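Local coordinates for protein copper-containing nitrite reductase (Hyphomicrobium denitrificans 1NES1, PDB 6TFO) that probably reduces nitrite to nitric oxide at copper centres, using electrons from a cytochrome c, and assembles as a homotrimer, at residues C[149-154]-C[340-345]; C[157-162]-C[199-204]. All blocks are in the same frame, centred on the assembly; numbering follows the deposited sequence.

Contact 1: residues C[149-154]-C[340-345]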
loop_
_atom_site.group_PDB
_atom_site.type_symbol
_atom_site.label_atom_id
_atom_site.label_comp_id
_atom_site.label_asym_id
_atom_site.label_seq_id
_atom_site.Cartn_x
_atom_site.Cartn_y
_atom_site.Cartn_z
ATOM N N THR C 149 33.709 25.367 2.383
ATOM C CA THR C 149 33.932 25.535 3.838
ATOM C C THR C 149 34.814 26.768 4.081
ATOM O O THR C 149 35.973 26.784 3.608
ATOM C CB THR C 149 34.542 24.266 4.439
ATOM O OG1 THR C 149 33.537 23.253 4.350
ATOM C CG2 THR C 149 35.008 24.447 5.869
ATOM N N ARG C 150 34.274 27.753 4.800
ATOM C CA ARG C 150 35.030 28.870 5.419
ATOM C C ARG C 150 36.029 28.334 6.450
ATOM O O ARG C 150 35.606 27.681 7.420
ATOM C CB ARG C 150 34.060 29.818 6.116
ATOM C CG ARG C 150 34.730 31.015 6.784
ATOM C CD ARG C 150 35.275 31.998 5.779
ATOM N NE ARG C 150 34.214 32.563 4.961
ATOM C CZ ARG C 150 34.416 33.274 3.865
ATOM N NH1 ARG C 150 35.646 33.505 3.447
ATOM N NH2 ARG C 150 33.391 33.738 3.175
ATOM N N ASP C 151 37.317 28.610 6.279
ATOM C CA ASP C 151 38.305 28.282 7.335
ATOM C C ASP C 151 37.887 29.062 8.580
ATOM O O ASP C 151 37.500 30.224 8.473
ATOM C CB ASP C 151 39.738 28.572 6.891
ATOM C CG ASP C 151 40.726 27.918 7.834
ATOM O OD1 ASP C 151 40.988 28.499 8.914
ATOM O OD2 ASP C 151 41.147 26.783 7.526
ATOM N N PRO C 152 37.902 28.467 9.793
ATOM C CA PRO C 152 37.478 29.196 10.993
ATOM C C PRO C 152 38.460 30.311 11.414
ATOM O O PRO C 152 38.086 31.167 12.181
ATOM C CB PRO C 152 37.359 28.076 12.034
ATOM C CG PRO C 152 38.392 27.063 11.596
ATOM C CD PRO C 152 38.332 27.095 10.084
ATOM N N ALA C 153 39.678 30.290 10.872
ATOM C CA ALA C 153 40.731 31.313 11.077
ATOM C C ALA C 153 40.611 32.420 10.030
ATOM O O ALA C 153 41.315 33.390 10.156
ATOM C CB ALA C 153 42.092 30.660 11.033
ATOM N N ASP C 154 39.732 32.288 9.044
ATOM C CA ASP C 154 39.563 33.285 7.953
ATOM C C ASP C 154 38.605 34.384 8.436
ATOM O O ASP C 154 37.406 34.361 8.043
ATOM C CB ASP C 154 39.102 32.594 6.667
ATOM C CG ASP C 154 38.875 33.519 5.484
ATOM O OD1 ASP C 154 39.229 34.717 5.576
ATOM O OD2 ASP C 154 38.323 33.033 4.486
ATOM N N ARG C 340 38.266 17.567 9.222
ATOM C CA ARG C 340 39.189 17.089 8.162
ATOM C C ARG C 340 39.724 18.285 7.363
ATOM O O ARG C 340 40.948 18.432 7.290
ATOM C CB ARG C 340 38.495 16.077 7.244
ATOM C CG ARG C 340 38.119 14.741 7.883
ATOM C CD ARG C 340 37.560 13.704 6.891
ATOM N NE ARG C 340 36.846 14.268 5.734
ATOM C CZ ARG C 340 35.530 14.249 5.511
ATOM N NH1 ARG C 340 35.056 14.830 4.421
ATOM N NH2 ARG C 340 34.695 13.672 6.356
ATOM N N THR C 341 38.862 19.109 6.771
ATOM C CA THR C 341 39.289 20.095 5.743
ATOM C C THR C 341 39.856 21.366 6.393
ATOM O O THR C 341 40.867 21.858 5.877
ATOM C CB THR C 341 38.172 20.362 4.726
ATOM O OG1 THR C 341 36.951 20.517 5.437
ATOM C CG2 THR C 341 38.019 19.242 3.719
ATOM N N HIS C 342 39.246 21.906 7.452
ATOM C CA HIS C 342 39.664 23.199 8.059
ATOM C C HIS C 342 39.475 23.174 9.573
ATOM O O HIS C 342 38.677 23.939 10.116
ATOM C CB HIS C 342 38.857 24.355 7.449
ATOM C CG HIS C 342 38.997 24.522 5.972
ATOM N ND1 HIS C 342 39.952 25.330 5.418
ATOM C CD2 HIS C 342 38.276 24.035 4.941
ATOM C CE1 HIS C 342 39.833 25.318 4.108
ATOM N NE2 HIS C 342 38.803 24.540 3.794
ATOM N N PRO C 343 40.191 22.315 10.326
ATOM C CA PRO C 343 40.050 22.299 11.781
ATOM C C PRO C 343 40.659 23.562 12.413
ATOM O O PRO C 343 41.337 24.318 11.704
ATOM C CB PRO C 343 40.751 21.004 12.227
ATOM C CG PRO C 343 41.715 20.703 11.105
ATOM C CD PRO C 343 41.134 21.311 9.838
ATOM N N LEU C 344 40.366 23.768 13.704
ATOM C CA LEU C 344 40.903 24.865 14.548
ATOM C C LEU C 344 42.225 24.379 15.161
ATOM O O LEU C 344 42.281 23.208 15.632
ATOM C CB LEU C 344 39.893 25.231 15.641
ATOM C CG LEU C 344 38.616 25.941 15.180
ATOM C CD1 LEU C 344 37.666 24.987 14.472
ATOM C CD2 LEU C 344 37.905 26.575 16.353
ATOM N N TYR C 345 43.243 25.253 15.147
ATOM C CA TYR C 345 44.586 25.040 15.749
ATOM C C TYR C 345 44.877 26.165 16.745
ATOM O O TYR C 345 44.607 27.343 16.453
ATOM C CB TYR C 345 45.651 24.958 14.654
ATOM C CG TYR C 345 45.474 23.780 13.730
ATOM C CD1 TYR C 345 45.843 22.496 14.124
ATOM C CD2 TYR C 345 44.901 23.941 12.472
ATOM C CE1 TYR C 345 45.665 21.406 13.285
ATOM C CE2 TYR C 345 44.713 22.860 11.624
ATOM C CZ TYR C 345 45.095 21.592 12.031
ATOM O OH TYR C 345 44.908 20.544 11.182
#
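Asp151 and His342 bring the two backbones closest, with CA atoms 5.3 Å apart, where 149-152 and 341-344 run side by side in directions only 15° from each other. The contact ties together parts of a chain built from cupredoxin domains: the irregular connection between strands 128-134 and 166-181, and the step from helix 337-341 into edge strand 344-345 of the last domain. His342 is the first residue to leave the helix, and it has the largest share of the contact. Its ND1 donates to OD2 of Asp151 at 2.8 Å, close to the ring plane and onto the anti lone pair, in a somewhat bent bond. Carboxylate and ring are turned 81° from each other. CG of Asp151 stands anti to its own backbone N (chi1 -166°), which swings the carboxylate to the ND1 edge of the imidazole. OD1 accepts from the backbone N of Ala153 at 3.0 Å, an Asx turn where a type I turn begins, so both oxygens are held and the carboxylate has little freedom to rotate. On the far edge of the ring, NE2 is bonded to Asp147; two acidic partners probably favour a protonated imidazole. The methyl CG2 of Thr149 packs on CD2 of His342 at 3.4 Å, and the carbonyl O of Thr149 lies over one ring face, while OG1 of Thr149 turns to Ser334. A leucine in place of His342 would probably leave OD2 of Asp151 and OD2 of Asp147 without these ring donors and the Asp151 carboxylate freer to turn, its bond to the N of Ala153 remaining. Further along, the Pro152 ring crosses the chain after His342: its CD rests on the carbonyl O of His342 at 3.2 Å, and its CG meets CD1 of Leu344 at 3.6 Å.

Contact 2: residues C[157-162]-C[199-204]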
loop_
_atom_site.group_PDB
_atom_site.type_symbol
_atom_site.label_atom_id
_atom_site.label_comp_id
_atom_site.label_asym_id
_atom_site.label_seq_id
_atom_site.Cartn_x
_atom_site.Cartn_y
_atom_site.Cartn_z
ATOM N N GLY C 157 41.368 40.417 12.111
ATOM C CA GLY C 157 41.709 40.608 13.535
ATOM C C GLY C 157 41.114 41.889 14.114
ATOM O O GLY C 157 40.443 42.640 13.402
ATOM N N PRO C 158 41.327 42.169 15.427
ATOM C CA PRO C 158 40.820 43.397 16.049
ATOM C C PRO C 158 41.180 44.624 15.204
ATOM O O PRO C 158 42.297 44.687 14.707
ATOM C CB PRO C 158 41.493 43.434 17.428
ATOM C CG PRO C 158 41.810 41.976 17.736
ATOM C CD PRO C 158 42.059 41.317 16.386
ATOM N N ILE C 159 40.224 45.534 15.020
ATOM C CA ILE C 159 40.479 46.887 14.445
ATOM C C ILE C 159 41.380 47.630 15.435
ATOM O O ILE C 159 41.112 47.532 16.647
ATOM C CB ILE C 159 39.163 47.658 14.211
ATOM C CG1 ILE C 159 38.195 46.874 13.320
ATOM C CG2 ILE C 159 39.440 49.040 13.625
ATOM C CD1 ILE C 159 36.785 47.381 13.393
ATOM N N GLY C 160 42.399 48.347 14.967
ATOM C CA GLY C 160 43.153 49.246 15.865
ATOM C C GLY C 160 42.193 50.174 16.605
ATOM O O GLY C 160 41.035 50.304 16.172
ATOM N N ALA C 161 42.618 50.826 17.679
ATOM C CA ALA C 161 41.963 52.083 18.111
ATOM C C ALA C 161 42.082 53.061 16.933
ATOM O O ALA C 161 43.168 53.118 16.316
ATOM C CB ALA C 161 42.598 52.617 19.366
ATOM N N ARG C 162 40.983 53.705 16.553
ATOM C CA ARG C 162 40.911 54.631 15.395
ATOM C C ARG C 162 39.553 55.321 15.460
ATOM O O ARG C 162 38.681 54.843 16.235
ATOM C CB ARG C 162 41.107 53.925 14.048
ATOM C CG ARG C 162 39.979 52.984 13.637
ATOM C CD ARG C 162 39.775 52.819 12.118
ATOM N NE ARG C 162 38.819 51.768 11.710
ATOM C CZ ARG C 162 37.478 51.897 11.658
ATOM N NH1 ARG C 162 36.883 53.042 11.964
ATOM N NH2 ARG C 162 36.730 50.869 11.304
ATOM N N PHE C 199 33.486 37.238 7.246
ATOM C CA PHE C 199 33.397 37.901 8.575
ATOM C C PHE C 199 33.608 39.415 8.382
ATOM O O PHE C 199 34.687 39.834 7.980
ATOM C CB PHE C 199 34.413 37.306 9.558
ATOM C CG PHE C 199 34.213 37.721 10.994
ATOM C CD1 PHE C 199 34.634 38.967 11.441
ATOM C CD2 PHE C 199 33.607 36.859 11.897
ATOM C CE1 PHE C 199 34.449 39.340 12.764
ATOM C CE2 PHE C 199 33.424 37.235 13.219
ATOM C CZ PHE C 199 33.844 38.472 13.650
ATOM N N LEU C 200 32.563 40.200 8.606
ATOM C CA LEU C 200 32.600 41.675 8.475
ATOM C C LEU C 200 32.863 42.276 9.862
ATOM O O LEU C 200 32.180 41.895 10.836
ATOM C CB LEU C 200 31.278 42.158 7.884
ATOM C CG LEU C 200 30.858 41.469 6.588
ATOM C CD1 LEU C 200 29.508 42.000 6.116
ATOM C CD2 LEU C 200 31.918 41.660 5.507
ATOM N N ARG C 201 33.870 43.142 9.944
ATOM C CA ARG C 201 34.381 43.731 11.212
ATOM C C ARG C 201 34.485 45.243 11.007
ATOM O O ARG C 201 35.274 45.687 10.145
ATOM C CB ARG C 201 35.733 43.112 11.581
ATOM C CG ARG C 201 36.086 43.258 13.052
ATOM C CD ARG C 201 37.196 42.307 13.449
ATOM N NE ARG C 201 37.397 42.260 14.898
ATOM C CZ ARG C 201 37.952 41.244 15.562
ATOM N NH1 ARG C 201 38.345 40.148 14.933
ATOM N NH2 ARG C 201 38.084 41.322 16.869
ATOM N N VAL C 202 33.648 45.985 11.713
ATOM C CA VAL C 202 33.657 47.468 11.722
ATOM C C VAL C 202 33.651 47.947 13.185
ATOM O O VAL C 202 33.602 47.103 14.129
ATOM C CB VAL C 202 32.464 48.013 10.914
ATOM C CG1 VAL C 202 32.543 47.558 9.463
ATOM C CG2 VAL C 202 31.116 47.650 11.543
ATOM N N ARG C 203 33.751 49.264 13.365
ATOM C CA ARG C 203 33.717 49.942 14.679
ATOM C C ARG C 203 32.352 50.630 14.770
ATOM O O ARG C 203 31.890 51.126 13.728
ATOM C CB ARG C 203 34.915 50.893 14.724
ATOM C CG ARG C 203 34.963 51.785 15.951
ATOM C CD ARG C 203 35.643 53.101 15.606
ATOM N NE ARG C 203 36.058 53.809 16.810
ATOM C CZ ARG C 203 35.253 54.551 17.574
ATOM N NH1 ARG C 203 33.983 54.747 17.253
ATOM N NH2 ARG C 203 35.735 55.128 18.657
ATOM N N VAL C 204 31.700 50.641 15.936
ATOM C CA VAL C 204 30.437 51.418 16.118
ATOM C C VAL C 204 30.705 52.851 15.645
ATOM O O VAL C 204 31.865 53.335 15.799
ATOM C CB VAL C 204 29.883 51.369 17.554
ATOM C CG1 VAL C 204 30.826 51.994 18.588
ATOM C CG2 VAL C 204 28.488 51.986 17.621
#
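Arg201 lays its guanidinium flat against the peptide joining Gly157 to Pro158, where this loop passes strand 200-203, an outer strand of a cupredoxin sheet. The backbone N of Pro158 sits 3.5 Å from CZ of Arg201, above the centre of the group, and C of Gly157 lies over the same plane nearer the rim. The side chain is extended, with CG anti to the backbone N (chi1 -159°), and so spans the gap from the strand to the loop. Its CD packs on O of Gly157 at 3.3 Å, while NH2 runs beside the Pro158 ring. Ile159 points at the strand between the two arginines; its CG1 slides past CG of Arg201 at 4.2 Å. At the other end, Arg203 reaches out in the same extended form, and its NE makes a weak, bent hydrogen bond to O of Arg162 at 2.9 Å. Arg162 comes back in the opposite direction, laying NH1 on CD of Arg203 at 3.8 Å, with the two guanidinium planes 41° apart. These like charges are kept at a distance, NH1 of Arg162 being 5.0 Å from NE of Arg203.

Acids outside the two segments hold Arg201 and Arg162. Glu283, on the neighbouring parallel strand 277-283, takes both NE of Arg201 and the backbone N of Ile159, coupling strand and loop through one carboxylate oxygen, and Glu294 pairs with NH1 of Arg201. Asp206 likewise receives NH2 of Arg162 together with the backbone N of Arg203, and would probably offset some of the positive charge gathered there. The tip of Arg203 is steadied within its own segment as well: NH1 of Arg203 donates to the carbonyl O of Val204 at 2.9 Å.

Overall arrangement
Both contacts use the same irregular connection between strands 128-134 and 166-181: residues 149-154 meet the last cupredoxin domain in contact 1, and a few residues later 157-162 lie along an outer strand of the middle one in contact 2. Their centres are about 21 Å apart. The centre of contact 1 is about 11 Å from the centre of the chain, that of contact 2 about 27 Å, near the surface. Tyr296 lies between them, bonded through its backbone to Pro152 and meeting the Phe199 ring edge-to-face. Neither contact touches the copper ligands, and no other subunit contacts their segments.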